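Long-range contact in 33 kDa chaperonin (Thermotoga maritima, PDB 1VQ0), which probably acts as a redox-regulated molecular chaperone that protects thermally unfolding and oxidatively damaged proteins from irreversible aggregation: residues A[21-26]-A[187-192]. Numbering follows the deposited sequence.
Sequences DHKVRF and IIDRTL. With EDO (1,2-ethanediol), chain F.
Lys23 O takes two backbone donors from one face of its carbonyl plane, Ile188 N at 2.9 Å and Asp189 N at 3.2 Å. The Lys23 side chain, extended beyond CG, runs obliquely past the Asp189 carboxylate, its CD 3.6 Å from Asp189 OD2, and brings NZ to Thr191 OG1 in a weak hydrogen bond. Asp189 also organises its own loop: with CG anti to the backbone N (chi1 -178°), OD1 accepts from both Thr191 N and Thr191 OG1 (2.8 Å), which approach from the same face of the carboxylate, OG1 the further out of its plane. Replacing Asp189 by alanine removes the carboxylate, which would probably leave Thr191 N and OG1 without this acceptor and the Lys23 chain without its flat neighbour. Ile188 CG2 lies over one face of the Arg25 guanidinium, 3.6 Å from Arg25 NE, while Arg25 NH2 donates an in-plane hydrogen bond to O2 of 1,2-ethanediol, probably from the crystallisation liquor. On the buried side, Val24 CG2 meets Leu192 CD2 at 3.6 Å; Leu192 also packs on Val197 of helix 194-205. Val24 and Ile187 form an antiparallel non-hydrogen-bonded pair, after which an Asx turn within a type I beta turn, Asp189 to Leu192, connects strand 176-187 to helix 194-205.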
loop_
_atom_site.group_PDB
_atom_site.type_symbol
_atom_site.label_atom_id
_atom_site.label_comp_id
_atom_site.label_asym_id
_atom_site.label_seq_id
_atom_site.Cartn_x
_atom_site.Cartn_y
_atom_site.Cartn_z
ATOM N N ASP A 21 -5.415 29.229 -13.235
ATOM C CA ASP A 21 -4.881 28.543 -14.425
ATOM C C ASP A 21 -4.708 27.076 -14.180
ATOM O O ASP A 21 -3.647 26.537 -14.473
ATOM C CB ASP A 21 -3.528 29.145 -14.897
ATOM C CG ASP A 21 -3.613 30.620 -15.197
ATOM O OD1 ASP A 21 -4.557 31.031 -15.910
ATOM O OD2 ASP A 21 -2.768 31.445 -14.761
ATOM N N HIS A 22 -5.745 26.454 -13.606
ATOM C CA HIS A 22 -5.799 25.004 -13.411
ATOM C C HIS A 22 -4.762 24.430 -12.458
ATOM O O HIS A 22 -4.524 23.220 -12.472
ATOM C CB HIS A 22 -5.714 24.264 -14.762
ATOM C CG HIS A 22 -6.865 24.552 -15.659
ATOM N ND1 HIS A 22 -6.819 25.534 -16.631
ATOM C CD2 HIS A 22 -8.105 24.017 -15.719
ATOM C CE1 HIS A 22 -7.981 25.589 -17.248
ATOM N NE2 HIS A 22 -8.779 24.682 -16.714
ATOM N N LYS A 23 -4.143 25.269 -11.631
ATOM C CA LYS A 23 -3.152 24.789 -10.636
ATOM C C LYS A 23 -3.788 24.265 -9.359
ATOM O O LYS A 23 -3.143 23.551 -8.599
ATOM C CB LYS A 23 -2.145 25.898 -10.332
ATOM C CG LYS A 23 -1.379 26.288 -11.575
ATOM C CD LYS A 23 -0.035 26.930 -11.292
ATOM C CE LYS A 23 0.562 27.491 -12.554
ATOM N NZ LYS A 23 1.514 28.568 -12.115
ATOM N N VAL A 24 -5.051 24.645 -9.119
ATOM C CA VAL A 24 -5.827 24.161 -7.970
ATOM C C VAL A 24 -7.145 23.598 -8.490
ATOM O O VAL A 24 -7.738 24.134 -9.409
ATOM C CB VAL A 24 -6.163 25.294 -6.949
ATOM C CG1 VAL A 24 -6.869 24.739 -5.645
ATOM C CG2 VAL A 24 -4.926 26.125 -6.585
ATOM N N ARG A 25 -7.572 22.512 -7.884
ATOM C CA ARG A 25 -8.862 21.884 -8.141
ATOM C C ARG A 25 -9.680 21.871 -6.847
ATOM O O ARG A 25 -9.132 21.856 -5.756
ATOM C CB ARG A 25 -8.700 20.463 -8.752
ATOM C CG ARG A 25 -8.220 19.373 -7.812
ATOM C CD ARG A 25 -7.863 18.065 -8.536
ATOM N NE ARG A 25 -7.489 17.003 -7.609
ATOM C CZ ARG A 25 -6.989 15.818 -7.958
ATOM N NH1 ARG A 25 -6.683 15.519 -9.212
ATOM N NH2 ARG A 25 -6.787 14.913 -7.041
ATOM N N PHE A 26 -11.001 21.956 -6.993
ATOM C CA PHE A 26 -11.887 21.932 -5.840
ATOM C C PHE A 26 -13.118 21.086 -6.146
ATOM O O PHE A 26 -13.528 20.963 -7.322
ATOM C CB PHE A 26 -12.334 23.351 -5.426
ATOM C CG PHE A 26 -13.165 24.053 -6.460
ATOM C CD1 PHE A 26 -14.523 23.775 -6.580
ATOM C CD2 PHE A 26 -12.582 24.960 -7.330
ATOM C CE1 PHE A 26 -15.270 24.370 -7.567
ATOM C CE2 PHE A 26 -13.317 25.557 -8.321
ATOM C CZ PHE A 26 -14.675 25.248 -8.433
ATOM N N ILE A 187 -3.819 21.204 -4.498
ATOM C CA ILE A 187 -2.858 21.861 -5.360
ATOM C C ILE A 187 -2.265 20.833 -6.292
ATOM O O ILE A 187 -1.460 20.000 -5.888
ATOM C CB ILE A 187 -1.786 22.595 -4.559
ATOM C CG1 ILE A 187 -2.452 23.739 -3.780
ATOM C CG2 ILE A 187 -0.778 23.146 -5.496
ATOM C CD1 ILE A 187 -1.552 24.475 -2.726
ATOM N N ILE A 188 -2.700 20.871 -7.542
ATOM C CA ILE A 188 -2.252 19.870 -8.499
ATOM C C ILE A 188 -1.040 20.367 -9.287
ATOM O O ILE A 188 -0.439 19.598 -10.013
ATOM C CB ILE A 188 -3.398 19.398 -9.437
ATOM C CG1 ILE A 188 -4.099 20.612 -10.074
ATOM C CG2 ILE A 188 -4.352 18.466 -8.643
ATOM C CD1 ILE A 188 -4.971 20.280 -11.316
ATOM N N ASP A 189 -0.681 21.635 -9.110
ATOM C CA ASP A 189 0.525 22.200 -9.738
ATOM C C ASP A 189 1.231 23.105 -8.720
ATOM O O ASP A 189 0.943 24.318 -8.565
ATOM C CB ASP A 189 0.133 22.971 -10.993
ATOM C CG ASP A 189 1.316 23.547 -11.738
ATOM O OD1 ASP A 189 2.483 23.598 -11.263
ATOM O OD2 ASP A 189 1.140 23.965 -12.877
ATOM N N ARG A 190 2.191 22.491 -8.046
ATOM C CA ARG A 190 2.934 23.142 -6.983
ATOM C C ARG A 190 3.803 24.336 -7.365
ATOM O O ARG A 190 4.434 24.914 -6.485
ATOM C CB ARG A 190 3.782 22.091 -6.302
ATOM C CG ARG A 190 3.024 21.236 -5.261
ATOM C CD ARG A 190 3.816 20.024 -4.764
ATOM N NE ARG A 190 4.230 19.152 -5.873
ATOM C CZ ARG A 190 4.924 18.016 -5.758
ATOM N NH1 ARG A 190 5.288 17.545 -4.567
ATOM N NH2 ARG A 190 5.266 17.347 -6.856
ATOM N N THR A 191 3.854 24.721 -8.643
ATOM C CA THR A 191 4.412 26.029 -9.012
ATOM C C THR A 191 3.474 27.214 -8.688
ATOM O O THR A 191 3.844 28.371 -8.887
ATOM C CB THR A 191 4.891 26.101 -10.514
ATOM O OG1 THR A 191 3.782 26.095 -11.442
ATOM C CG2 THR A 191 5.752 24.892 -10.863
ATOM N N LEU A 192 2.283 26.932 -8.180
ATOM C CA LEU A 192 1.335 27.961 -7.755
ATOM C C LEU A 192 1.937 28.966 -6.760
ATOM O O LEU A 192 2.428 28.590 -5.697
ATOM C CB LEU A 192 0.113 27.288 -7.104
ATOM C CG LEU A 192 -0.928 28.264 -6.523
ATOM C CD1 LEU A 192 -1.735 28.870 -7.621
ATOM C CD2 LEU A 192 -1.875 27.617 -5.497
HETATM C C1 EDO F . -7.597 9.928 -6.508
HETATM O O1 EDO F . -6.617 9.472 -5.599
HETATM C C2 EDO F . -7.127 10.794 -7.677
HETATM O O2 EDO F . -6.359 11.960 -7.306
#